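Local coordinates for globin II, extracellular (Lumbricus terrestris, PDB 1X9F), which probably carries oxygen as a haem-containing globin subunit of the extracellular erythrocruorin of the earthworm, here with carbon monoxide bound, at residues 101-106 with 140-145; 35-40 with 107-112. One frame throughout, in Å; residues are numbered along the deposited sequence.

Contact 1: residues 101-106 with 140-145. With HEM (protoporphyrin IX containing Fe), chain O.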
ATOM      1  N   ILE B 101     -56.341 -23.992  -6.207  1.00 44.25           N
ATOM      2  CA  ILE B 101     -55.855 -22.615  -6.271  1.00 39.74           C
ATOM      3  C   ILE B 101     -56.524 -21.875  -7.421  1.00 38.67           C
ATOM      4  O   ILE B 101     -56.181 -22.102  -8.584  1.00 39.74           O
ATOM      5  CB  ILE B 101     -54.307 -22.558  -6.392  1.00 39.63           C
ATOM      6  CG1 ILE B 101     -53.645 -23.451  -5.333  1.00 37.32           C
ATOM      7  CG2 ILE B 101     -53.823 -21.115  -6.268  1.00 32.48           C
ATOM      8  CD1 ILE B 101     -52.154 -23.666  -5.547  1.00 36.22           C
ATOM      9  N   PRO B 102     -57.493 -21.013  -7.111  1.00 36.03           N
ATOM     10  CA  PRO B 102     -58.103 -20.177  -8.145  1.00 36.28           C
ATOM     11  C   PRO B 102     -57.114 -19.169  -8.762  1.00 35.63           C
ATOM     12  O   PRO B 102     -56.154 -18.764  -8.101  1.00 33.93           O
ATOM     13  CB  PRO B 102     -59.238 -19.459  -7.397  1.00 34.85           C
ATOM     14  CG  PRO B 102     -58.847 -19.516  -5.962  1.00 33.35           C
ATOM     15  CD  PRO B 102     -58.103 -20.796  -5.786  1.00 33.00           C
ATOM     16  N   ASP B 103     -57.350 -18.783 -10.021  1.00 36.21           N
ATOM     17  CA  ASP B 103     -56.503 -17.802 -10.721  1.00 36.99           C
ATOM     18  C   ASP B 103     -56.360 -16.536  -9.892  1.00 36.03           C
ATOM     19  O   ASP B 103     -55.291 -15.921  -9.839  1.00 37.75           O
ATOM     20  CB  ASP B 103     -57.104 -17.398 -12.074  1.00 37.14           C
ATOM     21  CG  ASP B 103     -57.347 -18.574 -13.003  1.00 42.29           C
ATOM     22  OD1 ASP B 103     -56.658 -19.620 -12.886  1.00 43.75           O
ATOM     23  OD2 ASP B 103     -58.219 -18.528 -13.914  1.00 49.30           O
ATOM     24  N   ASN B 104     -57.476 -16.157  -9.280  1.00 35.76           N
ATOM     25  CA  ASN B 104     -57.572 -15.062  -8.340  1.00 34.38           C
ATOM     26  C   ASN B 104     -56.365 -15.004  -7.395  1.00 34.27           C
ATOM     27  O   ASN B 104     -55.870 -13.915  -7.069  1.00 31.55           O
ATOM     28  CB  ASN B 104     -58.886 -15.293  -7.592  1.00 36.15           C
ATOM     29  CG  ASN B 104     -59.050 -14.416  -6.395  1.00 39.52           C
ATOM     30  OD1 ASN B 104     -58.874 -13.200  -6.464  1.00 47.52           O
ATOM     31  ND2 ASN B 104     -59.417 -15.024  -5.275  1.00 46.07           N
ATOM     32  N   TYR B 105     -55.879 -16.180  -6.987  1.00 32.41           N
ATOM     33  CA  TYR B 105     -54.736 -16.258  -6.079  1.00 31.97           C
ATOM     34  C   TYR B 105     -53.390 -16.024  -6.754  1.00 32.06           C
ATOM     35  O   TYR B 105     -52.600 -15.213  -6.267  1.00 31.43           O
ATOM     36  CB  TYR B 105     -54.703 -17.583  -5.334  1.00 31.74           C
ATOM     37  CG  TYR B 105     -55.811 -17.789  -4.338  1.00 31.01           C
ATOM     38  CD1 TYR B 105     -55.905 -18.991  -3.649  1.00 29.13           C
ATOM     39  CD2 TYR B 105     -56.767 -16.800  -4.082  1.00 29.51           C
ATOM     40  CE1 TYR B 105     -56.905 -19.215  -2.732  1.00 30.76           C
ATOM     41  CE2 TYR B 105     -57.782 -17.016  -3.162  1.00 29.09           C
ATOM     42  CZ  TYR B 105     -57.843 -18.228  -2.492  1.00 32.95           C
ATOM     43  OH  TYR B 105     -58.838 -18.472  -1.576  1.00 33.56           O
ATOM     44  N   PHE B 106     -53.114 -16.737  -7.850  1.00 31.26           N
ATOM     45  CA  PHE B 106     -51.899 -16.476  -8.639  1.00 31.46           C
ATOM     46  C   PHE B 106     -51.851 -15.012  -8.995  1.00 32.06           C
ATOM     47  O   PHE B 106     -50.779 -14.423  -9.110  1.00 32.82           O
ATOM     48  CB  PHE B 106     -51.864 -17.291  -9.931  1.00 30.65           C
ATOM     49  CG  PHE B 106     -51.578 -18.728  -9.715  1.00 31.21           C
ATOM     50  CD1 PHE B 106     -52.615 -19.642  -9.674  1.00 29.56           C
ATOM     51  CD2 PHE B 106     -50.273 -19.172  -9.524  1.00 32.39           C
ATOM     52  CE1 PHE B 106     -52.363 -20.980  -9.465  1.00 29.23           C
ATOM     53  CE2 PHE B 106     -50.012 -20.510  -9.310  1.00 30.02           C
ATOM     54  CZ  PHE B 106     -51.058 -21.418  -9.281  1.00 29.59           C
ATOM     55  N   GLY B 140     -47.342 -21.533 -16.579  1.00 33.63           N
ATOM     56  CA  GLY B 140     -46.744 -22.861 -16.525  1.00 32.16           C
ATOM     57  C   GLY B 140     -47.007 -23.618 -15.232  1.00 33.73           C
ATOM     58  O   GLY B 140     -46.875 -24.842 -15.199  1.00 33.81           O
ATOM     59  N   ILE B 141     -47.366 -22.908 -14.165  1.00 33.01           N
ATOM     60  CA  ILE B 141     -47.633 -23.561 -12.880  1.00 35.41           C
ATOM     61  C   ILE B 141     -49.106 -23.964 -12.806  1.00 38.07           C
ATOM     62  O   ILE B 141     -49.456 -25.040 -12.310  1.00 36.24           O
ATOM     63  CB  ILE B 141     -47.230 -22.639 -11.693  1.00 35.84           C
ATOM     64  CG1 ILE B 141     -45.730 -22.316 -11.750  1.00 34.06           C
ATOM     65  CG2 ILE B 141     -47.589 -23.287 -10.348  1.00 34.89           C
ATOM     66  CD1 ILE B 141     -45.347 -20.988 -11.093  1.00 30.06           C
ATOM     67  N   LYS B 142     -49.954 -23.081 -13.315  1.00 41.80           N
ATOM     68  CA  LYS B 142     -51.372 -23.343 -13.423  1.00 44.76           C
ATOM     69  C   LYS B 142     -51.606 -24.442 -14.451  1.00 50.44           C
ATOM     70  O   LYS B 142     -52.395 -25.360 -14.223  1.00 51.23           O
ATOM     71  CB  LYS B 142     -52.106 -22.067 -13.846  1.00 42.29           C
ATOM     72  CG  LYS B 142     -51.970 -20.947 -12.817  1.00 35.37           C
ATOM     73  CD  LYS B 142     -53.035 -19.875 -13.007  1.00 32.24           C
ATOM     74  CE  LYS B 142     -52.772 -19.013 -14.243  1.00 34.37           C
ATOM     75  NZ  LYS B 142     -53.652 -17.805 -14.230  1.00 31.47           N
ATOM     76  N   GLY B 143     -50.890 -24.349 -15.575  1.00 57.16           N
ATOM     77  CA  GLY B 143     -51.162 -25.183 -16.748  1.00 64.65           C
ATOM     78  C   GLY B 143     -52.279 -24.612 -17.606  1.00 69.92           C
ATOM     79  O   GLY B 143     -52.564 -25.123 -18.696  1.00 70.70           O
ATOM     80  N   HIS B 144     -52.913 -23.552 -17.100  1.00 74.31           N
ATOM     81  CA  HIS B 144     -54.023 -22.885 -17.777  1.00 78.58           C
ATOM     82  C   HIS B 144     -53.487 -21.788 -18.691  1.00 80.27           C
ATOM     83  O   HIS B 144     -52.339 -21.325 -18.537  1.00 80.59           O
ATOM     84  CB  HIS B 144     -55.000 -22.248 -16.769  1.00 79.69           C
ATOM     85  CG  HIS B 144     -55.781 -23.228 -15.942  1.00 84.38           C
ATOM     86  ND1 HIS B 144     -56.484 -24.285 -16.483  1.00 90.16           N
ATOM     87  CD2 HIS B 144     -56.005 -23.277 -14.606  1.00 88.12           C
ATOM     88  CE1 HIS B 144     -57.084 -24.956 -15.516  1.00 91.30           C
ATOM     89  NE2 HIS B 144     -56.811 -24.364 -14.368  1.00 93.55           N
ATOM     90  N   HIS B 145     -54.341 -21.382 -19.636  1.00 82.43           N
ATOM     91  CA  HIS B 145     -54.095 -20.258 -20.551  1.00 83.82           C
ATOM     92  C   HIS B 145     -53.616 -18.998 -19.826  1.00 83.08           C
ATOM     93  O   HIS B 145     -52.907 -18.167 -20.399  1.00 82.93           O
ATOM     94  CB  HIS B 145     -55.380 -19.930 -21.326  1.00 85.30           C
ATOM     95  CG  HIS B 145     -55.973 -21.097 -22.056  1.00 89.12           C
ATOM     96  ND1 HIS B 145     -56.458 -21.001 -23.343  1.00 92.79           N
ATOM     97  CD2 HIS B 145     -56.158 -22.386 -21.680  1.00 92.12           C
ATOM     98  CE1 HIS B 145     -56.916 -22.179 -23.728  1.00 94.33           C
ATOM     99  NE2 HIS B 145     -56.745 -23.037 -22.737  1.00 93.09           N
ATOM    100  OXT HIS B 145     -53.930 -18.765 -18.653  1.00 82.50           O
TER
HETATM  101  CHA HEM O 160     -45.633 -25.080  -2.402  1.00 20.41           C
HETATM  102  CHB HEM O 160     -43.651 -22.360  -5.942  1.00 20.04           C
HETATM  103  CHC HEM O 160     -47.752 -19.710  -6.236  1.00 17.94           C
HETATM  104  CHD HEM O 160     -49.827 -22.594  -2.859  1.00 16.55           C
HETATM  105  C1A HEM O 160     -44.656 -24.489  -3.329  1.00 19.81           C
HETATM  106  C2A HEM O 160     -43.357 -24.988  -3.383  1.00 21.33           C
HETATM  107  C3A HEM O 160     -42.708 -24.199  -4.431  1.00 21.79           C
HETATM  108  C4A HEM O 160     -43.817 -23.324  -4.861  1.00 19.47           C
HETATM  109  CMA HEM O 160     -41.287 -24.271  -4.933  1.00 18.23           C
HETATM  110  CAA HEM O 160     -42.719 -26.049  -2.522  1.00 24.08           C
HETATM  111  CBA HEM O 160     -42.782 -27.440  -3.119  1.00 28.75           C
HETATM  112  CGA HEM O 160     -42.197 -28.360  -2.073  1.00 32.66           C
HETATM  113  O1A HEM O 160     -40.953 -28.413  -1.937  1.00 38.78           O
HETATM  114  O2A HEM O 160     -42.984 -29.029  -1.371  1.00 34.26           O
HETATM  115  C1B HEM O 160     -44.641 -21.360  -6.330  1.00 17.96           C
HETATM  116  C2B HEM O 160     -44.322 -20.403  -7.269  1.00 17.59           C
HETATM  117  C3B HEM O 160     -45.476 -19.696  -7.335  1.00 20.01           C
HETATM  118  C4B HEM O 160     -46.405 -20.226  -6.467  1.00 20.00           C
HETATM  119  CMB HEM O 160     -43.035 -20.192  -8.026  1.00 16.72           C
HETATM  120  CAB HEM O 160     -45.555 -18.648  -8.154  1.00 18.44           C
HETATM  121  CBB HEM O 160     -45.537 -17.650  -9.015  1.00 23.72           C
HETATM  122  C1C HEM O 160     -48.692 -20.268  -5.258  1.00 18.46           C
HETATM  123  C2C HEM O 160     -49.919 -19.665  -5.063  1.00 15.34           C
HETATM  124  C3C HEM O 160     -50.506 -20.475  -4.119  1.00 19.91           C
HETATM  125  C4C HEM O 160     -49.592 -21.486  -3.811  1.00 15.91           C
HETATM  126  CMC HEM O 160     -50.441 -18.435  -5.767  1.00 22.11           C
HETATM  127  CAC HEM O 160     -51.867 -20.264  -3.557  1.00 22.34           C
HETATM  128  CBC HEM O 160     -52.156 -19.090  -2.976  1.00 21.57           C
HETATM  129  C1D HEM O 160     -48.823 -23.589  -2.423  1.00 18.96           C
HETATM  130  C2D HEM O 160     -49.093 -24.492  -1.397  1.00 18.02           C
HETATM  131  C3D HEM O 160     -47.932 -25.212  -1.228  1.00 17.18           C
HETATM  132  C4D HEM O 160     -47.022 -24.635  -2.236  1.00 18.55           C
HETATM  133  CMD HEM O 160     -50.387 -24.650  -0.635  1.00 20.43           C
HETATM  134  CAD HEM O 160     -47.662 -26.344  -0.270  1.00 19.72           C
HETATM  135  CBD HEM O 160     -47.481 -25.836   1.150  1.00 24.88           C
HETATM  136  CGD HEM O 160     -47.161 -27.036   2.004  1.00 24.92           C
HETATM  137  O1D HEM O 160     -46.110 -27.679   1.790  1.00 29.13           O
HETATM  138  O2D HEM O 160     -47.968 -27.351   2.899  1.00 32.81           O
HETATM  139  NA  HEM O 160     -45.000 -23.519  -4.234  1.00 19.43           N
HETATM  140  NB  HEM O 160     -45.895 -21.298  -5.816  1.00 14.12           N
HETATM  141  NC  HEM O 160     -48.451 -21.398  -4.540  1.00 16.89           N
HETATM  142  ND  HEM O 160     -47.572 -23.633  -2.953  1.00 18.51           N
HETATM  143 FE   HEM O 160     -46.755 -22.512  -4.435  1.00 24.19          FE
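The aliphatic chain of Lys142 lies over one face of the Phe106 ring, where the end of the last globin-fold helix, 127-142, meets the start of helix 103-121. In standard globin nomenclature these are helices H and G. Lys142 CG stands 3.5 Å from the ring centroid, 17° off the ring normal, as a CH-pi contact; CD continues over CD1 of Phe106, the two side chains running past each other in opposite directions. The opposite face of the ring receives the haem methyl CMC, so Phe106 is sandwiched between lysine and cofactor. Ile141 CG2 approaches the same ring obliquely, 3.8 Å from Phe106 CE2, while Ile141 CD1 extends to the haem vinyl carbon CAB at 3.8 Å.

Further out, a bend at chi3 (-73°), about the CG-CD bond that lies over the ring, carries the lysine amine toward Asp103. Lys142 NZ and Asp103 OD1 make a long salt bridge of 3.8 Å, probably a modest electrostatic tie on the exposed side of the contact.

Both backbones change course here. Pro102 occupies the N-cap position of helix 103-121, and Gly143, with positive phi, leads out of helix 127-142. Beside the junction Ile101 packs on the haem and, with Ile141, touches His96 of helix 82-96; Ile141 also meets Leu92. Four residues of the haem pocket, Ile101, Tyr105, Phe106 and Ile141, are thus gathered around this helix junction. Within the first turn, Pro102 CG sits 3.6 Å above the centre of the Tyr105 ring.

Contact 2: residues 35-40 with 107-112. With HEM (protoporphyrin IX containing Fe), chain O.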
ATOM      1  N   ARG B  35     -47.185 -11.720   2.870  1.00 24.14           N
ATOM      2  CA  ARG B  35     -48.087 -10.801   3.564  1.00 26.74           C
ATOM      3  C   ARG B  35     -48.887  -9.942   2.603  1.00 28.32           C
ATOM      4  O   ARG B  35     -50.078  -9.708   2.820  1.00 29.54           O
ATOM      5  CB  ARG B  35     -47.316  -9.902   4.517  1.00 26.24           C
ATOM      6  CG  ARG B  35     -46.896 -10.644   5.747  1.00 30.14           C
ATOM      7  CD  ARG B  35     -45.865  -9.927   6.545  1.00 27.19           C
ATOM      8  NE  ARG B  35     -45.541 -10.714   7.722  1.00 43.83           N
ATOM      9  CZ  ARG B  35     -44.390 -10.651   8.376  1.00 48.56           C
ATOM     10  NH1 ARG B  35     -43.426  -9.831   7.972  1.00 42.70           N
ATOM     11  NH2 ARG B  35     -44.197 -11.417   9.441  1.00 42.43           N
ATOM     12  N   ALA B  36     -48.226  -9.454   1.556  1.00 28.86           N
ATOM     13  CA  ALA B  36     -48.906  -8.679   0.533  1.00 27.11           C
ATOM     14  C   ALA B  36     -49.947  -9.547  -0.174  1.00 27.09           C
ATOM     15  O   ALA B  36     -51.038  -9.069  -0.484  1.00 27.20           O
ATOM     16  CB  ALA B  36     -47.910  -8.096  -0.453  1.00 27.37           C
ATOM     17  N   THR B  37     -49.615 -10.816  -0.416  1.00 24.11           N
ATOM     18  CA  THR B  37     -50.564 -11.760  -1.010  1.00 25.91           C
ATOM     19  C   THR B  37     -51.786 -11.919  -0.108  1.00 28.32           C
ATOM     20  O   THR B  37     -52.921 -11.742  -0.558  1.00 29.07           O
ATOM     21  CB  THR B  37     -49.900 -13.140  -1.254  1.00 26.66           C
ATOM     22  OG1 THR B  37     -48.781 -12.989  -2.139  1.00 27.28           O
ATOM     23  CG2 THR B  37     -50.836 -14.070  -2.030  1.00 21.27           C
ATOM     24  N   PHE B  38     -51.542 -12.249   1.163  1.00 27.11           N
ATOM     25  CA  PHE B  38     -52.618 -12.454   2.130  1.00 26.73           C
ATOM     26  C   PHE B  38     -53.458 -11.197   2.336  1.00 29.06           C
ATOM     27  O   PHE B  38     -54.670 -11.295   2.489  1.00 31.05           O
ATOM     28  CB  PHE B  38     -52.100 -12.960   3.487  1.00 24.20           C
ATOM     29  CG  PHE B  38     -51.458 -14.324   3.441  1.00 20.83           C
ATOM     30  CD1 PHE B  38     -50.473 -14.663   4.360  1.00 14.75           C
ATOM     31  CD2 PHE B  38     -51.830 -15.266   2.481  1.00 19.13           C
ATOM     32  CE1 PHE B  38     -49.874 -15.913   4.331  1.00 17.93           C
ATOM     33  CE2 PHE B  38     -51.231 -16.515   2.444  1.00 14.61           C
ATOM     34  CZ  PHE B  38     -50.253 -16.841   3.371  1.00 20.45           C
ATOM     35  N   ALA B  39     -52.830 -10.023   2.351  1.00 30.17           N
ATOM     36  CA  ALA B  39     -53.579  -8.767   2.488  1.00 33.33           C
ATOM     37  C   ALA B  39     -54.592  -8.613   1.356  1.00 33.69           C
ATOM     38  O   ALA B  39     -55.675  -8.050   1.541  1.00 32.80           O
ATOM     39  CB  ALA B  39     -52.632  -7.571   2.519  1.00 30.31           C
ATOM     40  N   GLN B  40     -54.237  -9.129   0.185  1.00 36.73           N
ATOM     41  CA  GLN B  40     -55.086  -8.991  -0.983  1.00 38.62           C
ATOM     42  C   GLN B  40     -56.132 -10.096  -1.119  1.00 37.66           C
ATOM     43  O   GLN B  40     -57.272  -9.829  -1.503  1.00 38.94           O
ATOM     44  CB  GLN B  40     -54.255  -8.891  -2.258  1.00 38.63           C
ATOM     45  CG  GLN B  40     -55.136  -8.559  -3.439  1.00 47.49           C
ATOM     46  CD  GLN B  40     -54.374  -8.352  -4.712  1.00 50.03           C
ATOM     47  OE1 GLN B  40     -53.357  -7.660  -4.730  1.00 51.19           O
ATOM     48  NE2 GLN B  40     -54.872  -8.932  -5.799  1.00 52.54           N
ATOM     49  N   ASP B 107     -53.034 -14.432  -9.156  1.00 32.78           N
ATOM     50  CA  ASP B 107     -53.161 -13.036  -9.508  1.00 34.76           C
ATOM     51  C   ASP B 107     -52.697 -12.102  -8.387  1.00 32.76           C
ATOM     52  O   ASP B 107     -51.951 -11.156  -8.644  1.00 33.46           O
ATOM     53  CB  ASP B 107     -54.598 -12.720  -9.910  1.00 35.93           C
ATOM     54  CG  ASP B 107     -54.709 -11.410 -10.649  1.00 45.34           C
ATOM     55  OD1 ASP B 107     -54.295 -11.359 -11.827  1.00 55.67           O
ATOM     56  OD2 ASP B 107     -55.192 -10.377 -10.136  1.00 51.42           O
ATOM     57  N   ALA B 108     -53.133 -12.367  -7.158  1.00 31.07           N
ATOM     58  CA  ALA B 108     -52.701 -11.568  -6.009  1.00 29.41           C
ATOM     59  C   ALA B 108     -51.202 -11.718  -5.755  1.00 29.82           C
ATOM     60  O   ALA B 108     -50.513 -10.741  -5.442  1.00 28.50           O
ATOM     61  CB  ALA B 108     -53.491 -11.945  -4.775  1.00 28.16           C
ATOM     62  N   PHE B 109     -50.711 -12.945  -5.902  1.00 29.04           N
ATOM     63  CA  PHE B 109     -49.302 -13.231  -5.728  1.00 29.10           C
ATOM     64  C   PHE B 109     -48.474 -12.373  -6.669  1.00 30.58           C
ATOM     65  O   PHE B 109     -47.506 -11.735  -6.247  1.00 31.75           O
ATOM     66  CB  PHE B 109     -49.026 -14.710  -5.980  1.00 28.77           C
ATOM     67  CG  PHE B 109     -47.672 -15.153  -5.525  1.00 29.37           C
ATOM     68  CD1 PHE B 109     -46.694 -15.501  -6.444  1.00 27.62           C
ATOM     69  CD2 PHE B 109     -47.370 -15.220  -4.171  1.00 27.07           C
ATOM     70  CE1 PHE B 109     -45.437 -15.915  -6.017  1.00 28.31           C
ATOM     71  CE2 PHE B 109     -46.120 -15.627  -3.741  1.00 26.77           C
ATOM     72  CZ  PHE B 109     -45.151 -15.974  -4.663  1.00 27.27           C
ATOM     73  N   LYS B 110     -48.868 -12.344  -7.938  1.00 31.56           N
ATOM     74  CA  LYS B 110     -48.178 -11.541  -8.930  1.00 30.31           C
ATOM     75  C   LYS B 110     -48.145 -10.065  -8.535  1.00 31.12           C
ATOM     76  O   LYS B 110     -47.107  -9.412  -8.665  1.00 32.93           O
ATOM     77  CB  LYS B 110     -48.836 -11.706 -10.295  1.00 27.97           C
ATOM     78  CG  LYS B 110     -48.198 -10.865 -11.382  1.00 29.79           C
ATOM     79  CD  LYS B 110     -48.828 -11.126 -12.728  1.00 32.22           C
ATOM     80  CE  LYS B 110     -50.156 -10.391 -12.866  1.00 29.29           C
ATOM     81  NZ  LYS B 110     -50.490 -10.216 -14.310  1.00 25.95           N
ATOM     82  N   THR B 111     -49.277  -9.549  -8.062  1.00 30.27           N
ATOM     83  CA  THR B 111     -49.375  -8.157  -7.631  1.00 29.20           C
ATOM     84  C   THR B 111     -48.424  -7.911  -6.477  1.00 28.05           C
ATOM     85  O   THR B 111     -47.757  -6.877  -6.416  1.00 27.37           O
ATOM     86  CB  THR B 111     -50.821  -7.846  -7.202  1.00 29.85           C
ATOM     87  OG1 THR B 111     -51.695  -8.025  -8.325  1.00 31.27           O
ATOM     88  CG2 THR B 111     -50.996  -6.368  -6.859  1.00 24.41           C
ATOM     89  N   ALA B 112     -48.375  -8.879  -5.569  1.00 26.87           N
ATOM     90  CA  ALA B 112     -47.542  -8.795  -4.386  1.00 25.65           C
ATOM     91  C   ALA B 112     -46.059  -8.777  -4.753  1.00 26.02           C
ATOM     92  O   ALA B 112     -45.321  -7.907  -4.280  1.00 26.46           O
ATOM     93  CB  ALA B 112     -47.858  -9.943  -3.439  1.00 26.49           C
TER
HETATM   94  CHA HEM O 160     -45.633 -25.080  -2.402  1.00 20.41           C
HETATM   95  CHB HEM O 160     -43.651 -22.360  -5.942  1.00 20.04           C
HETATM   96  CHC HEM O 160     -47.752 -19.710  -6.236  1.00 17.94           C
HETATM   97  CHD HEM O 160     -49.827 -22.594  -2.859  1.00 16.55           C
HETATM   98  C1A HEM O 160     -44.656 -24.489  -3.329  1.00 19.81           C
HETATM   99  C2A HEM O 160     -43.357 -24.988  -3.383  1.00 21.33           C
HETATM  100  C3A HEM O 160     -42.708 -24.199  -4.431  1.00 21.79           C
HETATM  101  C4A HEM O 160     -43.817 -23.324  -4.861  1.00 19.47           C
HETATM  102  CMA HEM O 160     -41.287 -24.271  -4.933  1.00 18.23           C
HETATM  103  CAA HEM O 160     -42.719 -26.049  -2.522  1.00 24.08           C
HETATM  104  CBA HEM O 160     -42.782 -27.440  -3.119  1.00 28.75           C
HETATM  105  CGA HEM O 160     -42.197 -28.360  -2.073  1.00 32.66           C
HETATM  106  O1A HEM O 160     -40.953 -28.413  -1.937  1.00 38.78           O
HETATM  107  O2A HEM O 160     -42.984 -29.029  -1.371  1.00 34.26           O
HETATM  108  C1B HEM O 160     -44.641 -21.360  -6.330  1.00 17.96           C
HETATM  109  C2B HEM O 160     -44.322 -20.403  -7.269  1.00 17.59           C
HETATM  110  C3B HEM O 160     -45.476 -19.696  -7.335  1.00 20.01           C
HETATM  111  C4B HEM O 160     -46.405 -20.226  -6.467  1.00 20.00           C
HETATM  112  CMB HEM O 160     -43.035 -20.192  -8.026  1.00 16.72           C
HETATM  113  CAB HEM O 160     -45.555 -18.648  -8.154  1.00 18.44           C
HETATM  114  CBB HEM O 160     -45.537 -17.650  -9.015  1.00 23.72           C
HETATM  115  C1C HEM O 160     -48.692 -20.268  -5.258  1.00 18.46           C
HETATM  116  C2C HEM O 160     -49.919 -19.665  -5.063  1.00 15.34           C
HETATM  117  C3C HEM O 160     -50.506 -20.475  -4.119  1.00 19.91           C
HETATM  118  C4C HEM O 160     -49.592 -21.486  -3.811  1.00 15.91           C
HETATM  119  CMC HEM O 160     -50.441 -18.435  -5.767  1.00 22.11           C
HETATM  120  CAC HEM O 160     -51.867 -20.264  -3.557  1.00 22.34           C
HETATM  121  CBC HEM O 160     -52.156 -19.090  -2.976  1.00 21.57           C
HETATM  122  C1D HEM O 160     -48.823 -23.589  -2.423  1.00 18.96           C
HETATM  123  C2D HEM O 160     -49.093 -24.492  -1.397  1.00 18.02           C
HETATM  124  C3D HEM O 160     -47.932 -25.212  -1.228  1.00 17.18           C
HETATM  125  C4D HEM O 160     -47.022 -24.635  -2.236  1.00 18.55           C
HETATM  126  CMD HEM O 160     -50.387 -24.650  -0.635  1.00 20.43           C
HETATM  127  CAD HEM O 160     -47.662 -26.344  -0.270  1.00 19.72           C
HETATM  128  CBD HEM O 160     -47.481 -25.836   1.150  1.00 24.88           C
HETATM  129  CGD HEM O 160     -47.161 -27.036   2.004  1.00 24.92           C
HETATM  130  O1D HEM O 160     -46.110 -27.679   1.790  1.00 29.13           O
HETATM  131  O2D HEM O 160     -47.968 -27.351   2.899  1.00 32.81           O
HETATM  132  NA  HEM O 160     -45.000 -23.519  -4.234  1.00 19.43           N
HETATM  133  NB  HEM O 160     -45.895 -21.298  -5.816  1.00 14.12           N
HETATM  134  NC  HEM O 160     -48.451 -21.398  -4.540  1.00 16.89           N
HETATM  135  ND  HEM O 160     -47.572 -23.633  -2.953  1.00 18.51           N
HETATM  136 FE   HEM O 160     -46.755 -22.512  -4.435  1.00 24.19          FE
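Two first torsions set the contact of Thr37 with Phe109: at Thr37 (chi1 -60°) OG1 lies beside the backbone N, whereas Phe109 CG is anti to its own (chi1 -167°), which sends the ring off the helix toward the haem and leaves its CD2 3.3 Å from Thr37 OG1. The hydroxyl approaches this ring obliquely and also lies against Ala112 CB; its hydrogen bond goes to Ile33 O, one turn back in its own helix.

This is the crossing of helices 23-40 and 103-121, B and G of the globin fold. The segment axes approach to 8.1 Å at 132°, and small residues permit it: Ala36 CB meets Ala112 CB at 3.5 Å. At the exposed margin the extended chain of Gln40 reaches across the second helix. As modelled, its NE2 lies 3.4 Å from Ala108 CA and its OE1 the same distance from Thr111 CG2, both plain packing contacts. Thr111 OG1 instead donates to Asp107 O, which also accepts from Thr111 N on the other face of its carbonyl plane.

Inward, the haem meso carbon CHC lies over one face of the Phe109 ring, and Phe109 CE1 is 3.5 Å from the vinyl carbon CBB. Trp34 and Val68, which line the carbon monoxide pocket, also touch Phe109, and the ligand is about 5 Å from its side chain. With the ring cut back to an alanine, a gap is likely to open beside the haem vinyl, and Trp34 and Val68 would lose the ring they pack against. The polar side-chain atoms of Thr37 and Gln40 meet carbon atoms and make no polar bond across the contact, so the crossing probably depends on the fit of its surfaces.

Helix 103-121 serves both contacts: its first turn packs on the end of helix 127-142 in contact 1, and the turns that follow cross helix 23-40 in contact 2. Each is partly buried, with an inner side against the same haem and an outer side carrying polar groups, but contact 2 buries more surface, 322 against 231 Å². Contact 1, at the chain terminus, combines a CH-pi contact over a phenylalanine ring with a long charge pair near the surface. Contact 2 brings the helix backbones closer through alanines and puts a glutamine at its margin. Phe106 and Phe109, one helical turn apart, give the haem an aromatic neighbour from each contact, Phe109 being nearer the bound carbon monoxide.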